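Homoserine kinase (Listeria monocytogenes, PDB 3HUL) probably catalyses the ATP-dependent phosphorylation of L-homoserine to O-phospho-L-homoserine, the fourth of five steps leading from L-aspartate to L-threonine. Local coordinates at residues A35-W40 with P71-M76; N56-T61 with S90-A95; P82-G87 with A247-L252; L259-Q264 with V276-V281. All coordinates share one frame; numbering follows the deposited sequence.

How the contacts relate
The four contacts trace the two-domain build of a GHMP kinase from one end to the other. Contacts 1 and 2 touch, their centres about 15 Å apart: helix 57-65 packs against contact 1 through Trp40 on Ile59 (CG to CG2, 3.6 Å) and Met76 on Ile58, and against helix 88-103 in contact 2. Contact 3 adjoins contact 2 in sequence, because the predicted ATP loop runs from residues 82-87 into helix 88-103; it also joins the domains and carries the sulfate. Contact 4, centred about 16 Å from contact 3, lies on the same four-stranded sheet, with Leu252 CD2 4.1 Å from Leu279 CD1. Contacts 1 and 4 are farthest apart, about 37 Å between centres.

Contact 1: A35-W40 with P71-M76; sequences AEADSW and PHHLVM
The indole of Trp40 lies across the chain at Pro71 and His72. Pro71 CA stands above the six-membered ring, 3.6 Å from its centroid in a CH-pi contact, and the backbone N of His72 lies over the same face nearer the rim, 3.4 Å from Trp40 CE3. The proline side chain crosses the indole at about a right angle. Leu74 takes the edge instead, its CD1 in the ring plane and 3.8 Å from Trp40 CE3. With CG anti to the carbonyl carbon (chi1 -63°), the indole is also brought against Ile59 and Leu63 of helix 57-65.

Strand 72-78 runs between strands 27-36 (antiparallel) and 41-43 (parallel) in the large mixed sheet of the GHMP kinase fold, and residues 37-40 carry the chain round its start from one neighbour to the other. Glu36 and His72 form a non-hydrogen-bonded antiparallel pair. On either side of it, His73 N donates to Ala35 O (3.2 Å) and Ala37 N to Pro71 O (3.1 Å), the latter from above the carbonyl plane.

Glu36 runs alongside His72, pointing the same way, with carboxylate and imidazole planes 26° apart. No hydrogen bond joins them; His72 ND1 is instead bonded to Gly34 O, which helps to set the ring's rotation while Glu36 CA sits over its face. The His73 ring has its own cover, the Ala37 CB methyl 3.8 Å from the ring centroid.

Contact 2: N56-T61 with S90-A95; sequences NVIIET and SAAVVA
Ala92 offers its methyl to two side chains at the start of helix 57-65: its CB is 3.7 Å from Ile58 CG1 and 3.8 Å from Val57 CG1. The same Val57 branch, turned anti to its own backbone N (chi1 162°), extends past Ala92 to meet Val93 CG2 at 3.9 Å. Ile58 divides its two branches, sending CG1 over Ala92 and its carbonyl and CG2 toward Ala95. One turn on, Thr61 crosses Val93 at about a right angle and sets CG2 3.5 Å from Val93 O. With only a methyl at Ala92, the helices come close, their local axes approaching to 7.7 Å at a crossing angle of -39°.

The next shell fixes these side chains. Thr61 OG1 turns back on its own helix and donates to Val57 O (2.7 Å), which also accepts from Thr61 N; the hydroxyl bond helps to fix chi1, which sets the methyl against Val93 O. Asn56 is the N-cap: its OD1 takes the Ile58 N-H at 2.9 Å in the carbonyl plane, and its ND2 is held by Pro51 O. Farther out, Ile120 of helix 110-121 packs on both Thr61 and Val93, whereas Ala91 and Ala95 rest on Val7 of strand 3-12. This is a helix pair of the GHMP kinase N-terminal domain, in which the first turn of helix 88-103, with Ser90 and Ala91, belongs to the predicted ATP-binding site.

Contact 3: P82-G87 with A247-L252; sequences PARGLG and AGPTVL. With SO4 (sulfate ion), chain C.
At Gly85 and Gly248 the two loops meet backbone to backbone: Gly85 CA lies 3.2 Å from Gly248 O, an approach made possible by the bare glycine. The peptide bond before Pro249 is cis.

Among polar links, Thr250 N donates to Arg84 O at 3.2 Å, although the position of that oxygen is less certain. Arg84 curls back through bends at chi2 and chi3 and grips Pro82 O side-on, with NE at 2.8 Å and NH2 at 3.0 Å; NH1 goes to Pro162 O. The sulfate, probably from the crystallisation liquor, is held by backbone N-H groups: Gly85 N to its O2 and Gly87 N to its O1, both 2.9 Å, plus Ser88 N. That is consistent with a phosphate site in the predicted ATP loop.

The apolar contact is made by Leu86, which crosses Thr250 at about a right angle and brings CD2 to 4.3 Å from Leu252 CD2. Thr250 OG1 is buried beside Leu86 and has no hydrogen-bond partner in the model.

Gly87 is the N-cap of helix 88-103, and Ser245 OG bonds Gly85 O. Strand 251-255, which follows Thr250, runs between strands 241-244 and 156-161, the latter touching Arg84 and Leu86 through Ile161.

Contact 4: L259-Q264 with V276-V281; sequences LANKLQ and VLLLDV
Leu278 spreads its two methyls over the first turn of helix 260-268. CD1 presses on Ala260 CB at 3.5 Å, tighter than ordinary van der Waals contact, and CD2 comes 3.2 Å from the amide oxygen OD1 of Asn261, whose side chain crosses the leucine at about a right angle. CG of Leu278 is anti to the backbone N (chi1 -173°), and this turns the branch toward the helix.

Farther along, Gln264 stretches out fully beyond CG to bring its amide to the strand backbone. Its NE2 donates to Val276 O at 3.1 Å, approaching from above the carbonyl plane, with an N-H...O angle of 140°. The aliphatic part of this side chain slides past Val276 in the opposite direction, Gln264 CG lying 4.1 Å from Val276 CG1. A water accepts both from Gln264 NE2 (3.2 Å) and from Leu278 N (3.0 Å), bridging two donors that could not bond to each other. Val276 O and Leu278 N, on the side of the strand away from strand 156-161, are thus engaged by the glutamine and the water, while Leu277 and Leu279 pair their backbones with Ala159 and Leu157 of that strand.

Helix and strand run nearly antiparallel, with local axes 9.0 Å apart at 161°. Leu263 packs on Ile158 and Ala255 of the neighbouring strands. A helix packed on a four-stranded antiparallel sheet, here reaching 275-280, an outermost strand within this chain, is in keeping with the ferredoxin-like C-terminal domain of GHMP kinases.

Contact 1: A35-W40 with P71-M76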
loop_
_atom_site.group_PDB
_atom_site.type_symbol
_atom_site.label_atom_id
_atom_site.label_comp_id
_atom_site.label_asym_id
_atom_site.label_seq_id
_atom_site.Cartn_x
_atom_site.Cartn_y
_atom_site.Cartn_z
ATOM N N ALA A 35 24.388 9.209 -36.915
ATOM C CA ALA A 35 23.990 10.079 -38.024
ATOM C C ALA A 35 22.957 9.445 -38.956
ATOM O O ALA A 35 22.916 8.228 -39.109
ATOM C CB ALA A 35 25.230 10.519 -38.820
ATOM N N GLU A 36 22.130 10.294 -39.568
ATOM C CA GLU A 36 21.223 9.893 -40.634
ATOM C C GLU A 36 22.067 9.277 -41.758
ATOM O O GLU A 36 23.251 9.601 -41.882
ATOM C CB GLU A 36 20.414 11.098 -41.127
ATOM C CG GLU A 36 20.061 12.104 -40.018
ATOM C CD GLU A 36 18.705 12.772 -40.209
ATOM O OE1 GLU A 36 18.648 14.015 -40.337
ATOM O OE2 GLU A 36 17.685 12.053 -40.229
ATOM N N ALA A 37 21.483 8.365 -42.540
ATOM C CA ALA A 37 22.246 7.612 -43.558
ATOM C C ALA A 37 21.403 7.014 -44.693
ATOM O O ALA A 37 20.171 7.181 -44.729
ATOM C CB ALA A 37 23.138 6.524 -42.899
ATOM N N ASP A 38 22.090 6.330 -45.617
ATOM C CA ASP A 38 21.467 5.727 -46.807
ATOM C C ASP A 38 20.590 4.539 -46.439
ATOM O O ASP A 38 19.613 4.231 -47.125
ATOM C CB ASP A 38 22.537 5.264 -47.814
ATOM C CG ASP A 38 21.933 4.841 -49.165
ATOM O OD1 ASP A 38 20.826 5.315 -49.518
ATOM O OD2 ASP A 38 22.559 4.031 -49.882
ATOM N N SER A 39 20.973 3.879 -45.350
ATOM C CA SER A 39 20.297 2.684 -44.849
ATOM C C SER A 39 20.638 2.481 -43.371
ATOM O O SER A 39 21.540 3.128 -42.828
ATOM C CB SER A 39 20.715 1.447 -45.661
ATOM O OG SER A 39 22.091 1.172 -45.458
ATOM N N TRP A 40 19.907 1.569 -42.733
ATOM C CA TRP A 40 20.089 1.268 -41.328
ATOM C C TRP A 40 21.289 0.366 -41.133
ATOM O O TRP A 40 21.459 -0.595 -41.856
ATOM C CB TRP A 40 18.846 0.571 -40.795
ATOM C CG TRP A 40 17.601 1.392 -40.837
ATOM C CD1 TRP A 40 16.644 1.376 -41.810
ATOM C CD2 TRP A 40 17.154 2.334 -39.847
ATOM N NE1 TRP A 40 15.628 2.253 -41.491
ATOM C CE2 TRP A 40 15.916 2.850 -40.290
ATOM C CE3 TRP A 40 17.674 2.779 -38.624
ATOM C CZ2 TRP A 40 15.190 3.808 -39.556
ATOM C CZ3 TRP A 40 16.964 3.729 -37.898
ATOM C CH2 TRP A 40 15.736 4.237 -38.371
ATOM N N PRO A 71 16.611 6.510 -42.223
ATOM C CA PRO A 71 17.569 5.577 -41.629
ATOM C C PRO A 71 18.660 6.243 -40.820
ATOM O O PRO A 71 18.942 7.414 -41.008
ATOM C CB PRO A 71 18.199 4.908 -42.854
ATOM C CG PRO A 71 17.128 4.925 -43.852
ATOM C CD PRO A 71 16.423 6.235 -43.661
ATOM N N HIS A 72 19.269 5.469 -39.927
ATOM C CA HIS A 72 20.402 5.906 -39.116
ATOM C C HIS A 72 21.376 4.759 -38.942
ATOM O O HIS A 72 21.015 3.613 -39.169
ATOM C CB HIS A 72 19.931 6.319 -37.723
ATOM C CG HIS A 72 19.298 7.669 -37.665
ATOM N ND1 HIS A 72 19.935 8.758 -37.116
ATOM C CD2 HIS A 72 18.077 8.100 -38.055
ATOM C CE1 HIS A 72 19.137 9.810 -37.185
ATOM N NE2 HIS A 72 18.001 9.435 -37.746
ATOM N N HIS A 73 22.605 5.088 -38.557
ATOM C CA HIS A 73 23.554 4.129 -38.003
ATOM C C HIS A 73 23.370 4.174 -36.489
ATOM O O HIS A 73 23.044 5.231 -35.939
ATOM C CB HIS A 73 25.003 4.519 -38.348
ATOM C CG HIS A 73 25.329 4.418 -39.810
ATOM N ND1 HIS A 73 26.140 5.329 -40.458
ATOM C CD2 HIS A 73 24.944 3.519 -40.752
ATOM C CE1 HIS A 73 26.244 4.992 -41.734
ATOM N NE2 HIS A 73 25.527 3.900 -41.938
ATOM N N LEU A 74 23.577 3.036 -35.825
ATOM C CA LEU A 74 23.339 2.900 -34.373
ATOM C C LEU A 74 24.402 2.011 -33.791
ATOM O O LEU A 74 24.989 1.210 -34.508
ATOM C CB LEU A 74 21.960 2.290 -34.074
ATOM C CG LEU A 74 20.749 2.889 -34.786
ATOM C CD1 LEU A 74 20.371 2.035 -35.981
ATOM C CD2 LEU A 74 19.560 3.010 -33.864
ATOM N N VAL A 75 24.655 2.168 -32.496
ATOM C CA VAL A 75 25.558 1.298 -31.747
ATOM C C VAL A 75 24.756 0.680 -30.603
ATOM O O VAL A 75 24.038 1.390 -29.893
ATOM C CB VAL A 75 26.770 2.080 -31.164
ATOM C CG1 VAL A 75 27.822 1.118 -30.601
ATOM C CG2 VAL A 75 27.382 3.023 -32.220
ATOM N N MET A 76 24.911 -0.636 -30.425
ATOM C CA MET A 76 24.119 -1.438 -29.485
ATOM C C MET A 76 25.016 -2.140 -28.477
ATOM O O MET A 76 25.914 -2.886 -28.863
ATOM C CB MET A 76 23.303 -2.501 -30.237
ATOM C CG MET A 76 21.877 -2.719 -29.710
ATOM S SD MET A 76 21.263 -4.422 -29.564
ATOM C CE MET A 76 21.144 -4.953 -31.253
#

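Contact 2: N56-T61 with S90-A95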
loop_
_atom_site.group_PDB
_atom_site.type_symbol
_atom_site.label_atom_id
_atom_site.label_comp_id
_atom_site.label_asym_id
_atom_site.label_seq_id
_atom_site.Cartn_x
_atom_site.Cartn_y
_atom_site.Cartn_z
ATOM N N ASN A 56 16.863 -6.552 -38.220
ATOM C CA ASN A 56 16.920 -6.514 -36.767
ATOM C C ASN A 56 15.572 -6.080 -36.199
ATOM O O ASN A 56 14.947 -5.123 -36.695
ATOM C CB ASN A 56 18.019 -5.583 -36.257
ATOM C CG ASN A 56 18.181 -5.661 -34.756
ATOM O OD1 ASN A 56 17.280 -5.278 -34.004
ATOM N ND2 ASN A 56 19.312 -6.184 -34.308
ATOM N N VAL A 57 15.135 -6.808 -35.168
ATOM C CA VAL A 57 13.844 -6.598 -34.503
ATOM C C VAL A 57 13.576 -5.113 -34.158
ATOM O O VAL A 57 12.498 -4.579 -34.450
ATOM C CB VAL A 57 13.747 -7.539 -33.252
ATOM C CG1 VAL A 57 12.692 -7.094 -32.278
ATOM C CG2 VAL A 57 13.496 -8.994 -33.704
ATOM N N ILE A 58 14.577 -4.460 -33.568
ATOM C CA ILE A 58 14.508 -3.041 -33.197
ATOM C C ILE A 58 14.087 -2.173 -34.373
ATOM O O ILE A 58 13.135 -1.395 -34.279
ATOM C CB ILE A 58 15.877 -2.544 -32.649
ATOM C CG1 ILE A 58 16.346 -3.446 -31.503
ATOM C CG2 ILE A 58 15.799 -1.082 -32.247
ATOM C CD1 ILE A 58 17.734 -3.216 -31.052
ATOM N N ILE A 59 14.776 -2.340 -35.496
ATOM C CA ILE A 59 14.498 -1.546 -36.704
ATOM C C ILE A 59 13.148 -1.879 -37.353
ATOM O O ILE A 59 12.379 -0.960 -37.689
ATOM C CB ILE A 59 15.697 -1.614 -37.709
ATOM C CG1 ILE A 59 16.986 -1.170 -36.999
ATOM C CG2 ILE A 59 15.433 -0.716 -38.935
ATOM C CD1 ILE A 59 18.286 -1.612 -37.667
ATOM N N GLU A 60 12.823 -3.169 -37.502
ATOM C CA GLU A 60 11.502 -3.567 -38.046
ATOM C C GLU A 60 10.387 -3.024 -37.180
ATOM O O GLU A 60 9.331 -2.593 -37.695
ATOM C CB GLU A 60 11.320 -5.101 -38.136
ATOM C CG GLU A 60 12.406 -5.884 -38.891
ATOM C CD GLU A 60 11.959 -7.304 -39.282
ATOM O OE1 GLU A 60 11.678 -8.125 -38.376
ATOM O OE2 GLU A 60 11.891 -7.597 -40.502
ATOM N N THR A 61 10.594 -3.067 -35.855
ATOM C CA THR A 61 9.585 -2.538 -34.944
ATOM C C THR A 61 9.490 -1.038 -35.203
ATOM O O THR A 61 8.402 -0.504 -35.366
ATOM C CB THR A 61 9.913 -2.775 -33.425
ATOM O OG1 THR A 61 10.143 -4.162 -33.151
ATOM C CG2 THR A 61 8.793 -2.254 -32.565
ATOM N N SER A 90 11.886 -8.844 -25.774
ATOM C CA SER A 90 10.923 -7.795 -25.445
ATOM C C SER A 90 11.627 -6.449 -25.271
ATOM O O SER A 90 11.054 -5.413 -25.571
ATOM C CB SER A 90 10.097 -8.171 -24.203
ATOM O OG SER A 90 10.446 -7.361 -23.069
ATOM N N ALA A 91 12.868 -6.470 -24.793
ATOM C CA ALA A 91 13.651 -5.235 -24.686
ATOM C C ALA A 91 13.928 -4.607 -26.071
ATOM O O ALA A 91 13.895 -3.354 -26.212
ATOM C CB ALA A 91 14.956 -5.458 -23.931
ATOM N N ALA A 92 14.153 -5.467 -27.077
ATOM C CA ALA A 92 14.414 -5.007 -28.442
ATOM C C ALA A 92 13.171 -4.358 -29.043
ATOM O O ALA A 92 13.264 -3.282 -29.656
ATOM C CB ALA A 92 14.992 -6.162 -29.349
ATOM N N VAL A 93 12.006 -4.968 -28.832
ATOM C CA VAL A 93 10.744 -4.405 -29.292
ATOM C C VAL A 93 10.486 -3.023 -28.644
ATOM O O VAL A 93 10.220 -2.037 -29.329
ATOM C CB VAL A 93 9.555 -5.352 -28.997
ATOM C CG1 VAL A 93 8.225 -4.613 -29.198
ATOM C CG2 VAL A 93 9.630 -6.654 -29.861
ATOM N N VAL A 94 10.602 -2.958 -27.325
ATOM C CA VAL A 94 10.491 -1.678 -26.615
ATOM C C VAL A 94 11.510 -0.642 -27.126
ATOM O O VAL A 94 11.175 0.509 -27.300
ATOM C CB VAL A 94 10.604 -1.893 -25.080
ATOM C CG1 VAL A 94 10.718 -0.538 -24.317
ATOM C CG2 VAL A 94 9.438 -2.744 -24.602
ATOM N N ALA A 95 12.739 -1.061 -27.365
ATOM C CA ALA A 95 13.762 -0.166 -27.910
ATOM C C ALA A 95 13.391 0.402 -29.296
ATOM O O ALA A 95 13.634 1.584 -29.571
ATOM C CB ALA A 95 15.095 -0.875 -27.962
#

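Contact 3: P82-G87 with A247-L252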
loop_
_atom_site.group_PDB
_atom_site.type_symbol
_atom_site.label_atom_id
_atom_site.label_comp_id
_atom_site.label_asym_id
_atom_site.label_seq_id
_atom_site.Cartn_x
_atom_site.Cartn_y
_atom_site.Cartn_z
ATOM N N PRO A 82 20.344 -13.223 -25.410
ATOM C CA PRO A 82 19.214 -13.528 -26.264
ATOM C C PRO A 82 18.647 -14.888 -25.936
ATOM O O PRO A 82 19.399 -15.808 -25.549
ATOM C CB PRO A 82 19.816 -13.561 -27.670
ATOM C CG PRO A 82 21.129 -12.896 -27.563
ATOM C CD PRO A 82 21.605 -13.144 -26.176
ATOM N N ALA A 83 17.329 -14.998 -26.098
ATOM C CA ALA A 83 16.586 -16.222 -25.862
ATOM C C ALA A 83 16.978 -16.939 -24.555
ATOM O O ALA A 83 17.115 -18.158 -24.520
ATOM C CB ALA A 83 16.694 -17.161 -27.086
ATOM N N ARG A 84 17.118 -16.182 -23.468
ATOM C CA ARG A 84 17.473 -16.796 -22.185
ATOM C C ARG A 84 16.402 -16.669 -21.079
ATOM O O ARG A 84 16.640 -17.061 -19.943
ATOM C CB ARG A 84 18.853 -16.317 -21.714
ATOM C CG ARG A 84 19.802 -17.485 -21.317
ATOM C CD ARG A 84 20.167 -18.351 -22.565
ATOM N NE ARG A 84 20.628 -17.550 -23.711
ATOM C CZ ARG A 84 21.886 -17.131 -23.843
ATOM N NH1 ARG A 84 22.782 -17.409 -22.896
ATOM N NH2 ARG A 84 22.249 -16.394 -24.892
ATOM N N GLY A 85 15.219 -16.166 -21.430
ATOM C CA GLY A 85 14.100 -16.031 -20.478
ATOM C C GLY A 85 14.145 -14.731 -19.672
ATOM O O GLY A 85 13.401 -14.572 -18.692
ATOM N N LEU A 86 15.018 -13.813 -20.083
ATOM C CA LEU A 86 15.195 -12.523 -19.417
ATOM C C LEU A 86 14.721 -11.317 -20.247
ATOM O O LEU A 86 15.111 -10.185 -19.986
ATOM C CB LEU A 86 16.637 -12.342 -18.942
ATOM C CG LEU A 86 17.107 -13.314 -17.862
ATOM C CD1 LEU A 86 18.639 -13.289 -17.751
ATOM C CD2 LEU A 86 16.456 -12.996 -16.490
ATOM N N GLY A 87 13.845 -11.560 -21.217
ATOM C CA GLY A 87 13.182 -10.486 -21.906
ATOM C C GLY A 87 14.092 -9.715 -22.847
ATOM O O GLY A 87 13.977 -8.491 -22.962
ATOM N N ALA A 247 9.873 -18.460 -19.745
ATOM C CA ALA A 247 9.821 -19.815 -20.290
ATOM C C ALA A 247 11.165 -20.538 -20.101
ATOM O O ALA A 247 11.344 -21.677 -20.563
ATOM C CB ALA A 247 9.412 -19.782 -21.785
ATOM N N GLY A 248 12.101 -19.880 -19.413
ATOM C CA GLY A 248 13.431 -20.446 -19.241
ATOM C C GLY A 248 14.336 -20.022 -20.392
ATOM O O GLY A 248 13.946 -19.186 -21.215
ATOM N N PRO A 249 15.553 -20.582 -20.448
ATOM C CA PRO A 249 16.051 -21.555 -19.493
ATOM C C PRO A 249 16.686 -20.988 -18.205
ATOM O O PRO A 249 17.020 -21.763 -17.302
ATOM C CB PRO A 249 17.095 -22.336 -20.306
ATOM C CG PRO A 249 17.550 -21.386 -21.376
ATOM C CD PRO A 249 16.552 -20.266 -21.489
ATOM N N THR A 250 16.862 -19.671 -18.091
ATOM C CA THR A 250 17.476 -19.198 -16.844
ATOM C C THR A 250 16.587 -19.468 -15.634
ATOM O O THR A 250 15.357 -19.529 -15.759
ATOM C CB THR A 250 18.078 -17.747 -16.850
ATOM O OG1 THR A 250 17.240 -16.836 -16.129
ATOM C CG2 THR A 250 18.379 -17.266 -18.184
ATOM N N VAL A 251 17.244 -19.709 -14.497
ATOM C CA VAL A 251 16.605 -19.943 -13.217
ATOM C C VAL A 251 16.952 -18.730 -12.355
ATOM O O VAL A 251 18.110 -18.261 -12.340
ATOM C CB VAL A 251 17.096 -21.250 -12.547
ATOM C CG1 VAL A 251 16.530 -21.406 -11.126
ATOM C CG2 VAL A 251 16.716 -22.490 -13.380
ATOM N N LEU A 252 15.930 -18.180 -11.699
ATOM C CA LEU A 252 16.125 -17.095 -10.752
ATOM C C LEU A 252 15.885 -17.543 -9.325
ATOM O O LEU A 252 14.931 -18.273 -9.037
ATOM C CB LEU A 252 15.230 -15.887 -11.077
ATOM C CG LEU A 252 15.457 -15.187 -12.409
ATOM C CD1 LEU A 252 14.259 -14.299 -12.738
ATOM C CD2 LEU A 252 16.763 -14.370 -12.449
HETATM S S SO4 C . 13.598 -14.005 -23.992
HETATM O O1 SO4 C . 12.680 -13.670 -22.886
HETATM O O2 SO4 C . 13.832 -15.436 -23.875
HETATM O O3 SO4 C . 13.011 -13.714 -25.308
HETATM O O4 SO4 C . 14.827 -13.258 -23.877
#

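Contact 4: L259-Q264 with V276-V281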
loop_
_atom_site.group_PDB
_atom_site.type_symbol
_atom_site.label_atom_id
_atom_site.label_comp_id
_atom_site.label_asym_id
_atom_site.label_seq_id
_atom_site.Cartn_x
_atom_site.Cartn_y
_atom_site.Cartn_z
ATOM N N LEU A 259 21.437 -11.155 1.793
ATOM C CA LEU A 259 21.936 -12.485 1.476
ATOM C C LEU A 259 22.537 -12.595 0.082
ATOM O O LEU A 259 23.143 -13.612 -0.241
ATOM C CB LEU A 259 20.813 -13.510 1.576
ATOM C CG LEU A 259 20.478 -14.197 2.891
ATOM C CD1 LEU A 259 19.384 -15.207 2.628
ATOM C CD2 LEU A 259 21.736 -14.895 3.485
ATOM N N ALA A 260 22.349 -11.575 -0.748
ATOM C CA ALA A 260 22.736 -11.639 -2.163
ATOM C C ALA A 260 24.163 -12.172 -2.403
ATOM O O ALA A 260 24.356 -13.167 -3.110
ATOM C CB ALA A 260 22.569 -10.253 -2.823
ATOM N N ASN A 261 25.155 -11.488 -1.845
ATOM C CA ASN A 261 26.578 -11.799 -2.115
ATOM C C ASN A 261 26.947 -13.217 -1.676
ATOM O O ASN A 261 27.587 -13.969 -2.427
ATOM C CB ASN A 261 27.487 -10.769 -1.411
ATOM C CG ASN A 261 27.402 -9.391 -2.049
ATOM O OD1 ASN A 261 26.735 -9.209 -3.065
ATOM N ND2 ASN A 261 28.077 -8.416 -1.459
ATOM N N LYS A 262 26.521 -13.570 -0.463
ATOM C CA LYS A 262 26.859 -14.837 0.125
ATOM C C LYS A 262 26.091 -15.968 -0.601
ATOM O O LYS A 262 26.615 -17.090 -0.737
ATOM C CB LYS A 262 26.679 -14.808 1.667
ATOM C CG LYS A 262 25.324 -15.205 2.217
ATOM N N LEU A 263 24.873 -15.658 -1.093
ATOM C CA LEU A 263 24.121 -16.603 -1.924
ATOM C C LEU A 263 24.737 -16.828 -3.280
ATOM O O LEU A 263 24.729 -17.949 -3.766
ATOM C CB LEU A 263 22.660 -16.186 -2.115
ATOM C CG LEU A 263 21.669 -16.948 -1.247
ATOM C CD1 LEU A 263 20.269 -16.414 -1.459
ATOM C CD2 LEU A 263 21.730 -18.436 -1.604
ATOM N N GLN A 264 25.239 -15.776 -3.910
ATOM C CA GLN A 264 25.930 -15.942 -5.176
ATOM C C GLN A 264 27.076 -16.952 -4.995
ATOM O O GLN A 264 27.079 -18.001 -5.618
ATOM C CB GLN A 264 26.477 -14.613 -5.691
ATOM C CG GLN A 264 27.149 -14.718 -7.087
ATOM C CD GLN A 264 27.565 -13.347 -7.653
ATOM O OE1 GLN A 264 28.177 -12.547 -6.962
ATOM N NE2 GLN A 264 27.217 -13.083 -8.906
ATOM N N VAL A 276 26.575 -17.499 -12.889
ATOM C CA VAL A 276 25.769 -17.097 -11.755
ATOM C C VAL A 276 25.932 -15.601 -11.561
ATOM O O VAL A 276 27.019 -15.130 -11.196
ATOM C CB VAL A 276 26.170 -17.831 -10.503
ATOM C CG1 VAL A 276 25.221 -17.452 -9.372
ATOM C CG2 VAL A 276 26.130 -19.365 -10.764
ATOM N N LEU A 277 24.856 -14.862 -11.828
ATOM C CA LEU A 277 24.900 -13.404 -11.850
ATOM C C LEU A 277 24.005 -12.807 -10.779
ATOM O O LEU A 277 22.984 -13.371 -10.442
ATOM C CB LEU A 277 24.493 -12.872 -13.226
ATOM C CG LEU A 277 25.612 -12.466 -14.193
ATOM C CD1 LEU A 277 26.554 -13.623 -14.554
ATOM C CD2 LEU A 277 25.006 -11.859 -15.476
ATOM N N LEU A 278 24.409 -11.668 -10.245
ATOM C CA LEU A 278 23.614 -10.971 -9.246
ATOM C C LEU A 278 22.850 -9.837 -9.924
ATOM O O LEU A 278 23.426 -8.968 -10.588
ATOM C CB LEU A 278 24.497 -10.465 -8.097
ATOM C CG LEU A 278 23.916 -9.839 -6.822
ATOM C CD1 LEU A 278 22.712 -10.578 -6.282
ATOM C CD2 LEU A 278 24.999 -9.790 -5.746
ATOM N N LEU A 279 21.531 -9.880 -9.796
ATOM C CA LEU A 279 20.693 -8.837 -10.393
ATOM C C LEU A 279 19.874 -8.155 -9.321
ATOM O O LEU A 279 19.545 -8.771 -8.332
ATOM C CB LEU A 279 19.763 -9.457 -11.429
ATOM C CG LEU A 279 20.331 -10.520 -12.366
ATOM C CD1 LEU A 279 19.204 -11.120 -13.156
ATOM C CD2 LEU A 279 21.414 -9.964 -13.308
ATOM N N ASP A 280 19.534 -6.886 -9.542
ATOM C CA ASP A 280 18.582 -6.202 -8.713
ATOM C C ASP A 280 17.284 -5.927 -9.484
ATOM O O ASP A 280 17.253 -6.008 -10.719
ATOM C CB ASP A 280 19.182 -4.896 -8.177
ATOM C CG ASP A 280 20.268 -5.136 -7.118
ATOM O OD1 ASP A 280 20.002 -5.783 -6.088
ATOM O OD2 ASP A 280 21.395 -4.670 -7.317
ATOM N N VAL A 281 16.224 -5.589 -8.742
ATOM C CA VAL A 281 15.004 -5.012 -9.318
ATOM C C VAL A 281 15.373 -3.664 -9.912
ATOM O O VAL A 281 16.023 -2.863 -9.256
ATOM C CB VAL A 281 13.871 -4.858 -8.254
ATOM C CG1 VAL A 281 12.671 -4.097 -8.801
ATOM C CG2 VAL A 281 13.430 -6.262 -7.693
HETATM O O HOH W 1 27.102 -10.714 -11.117
#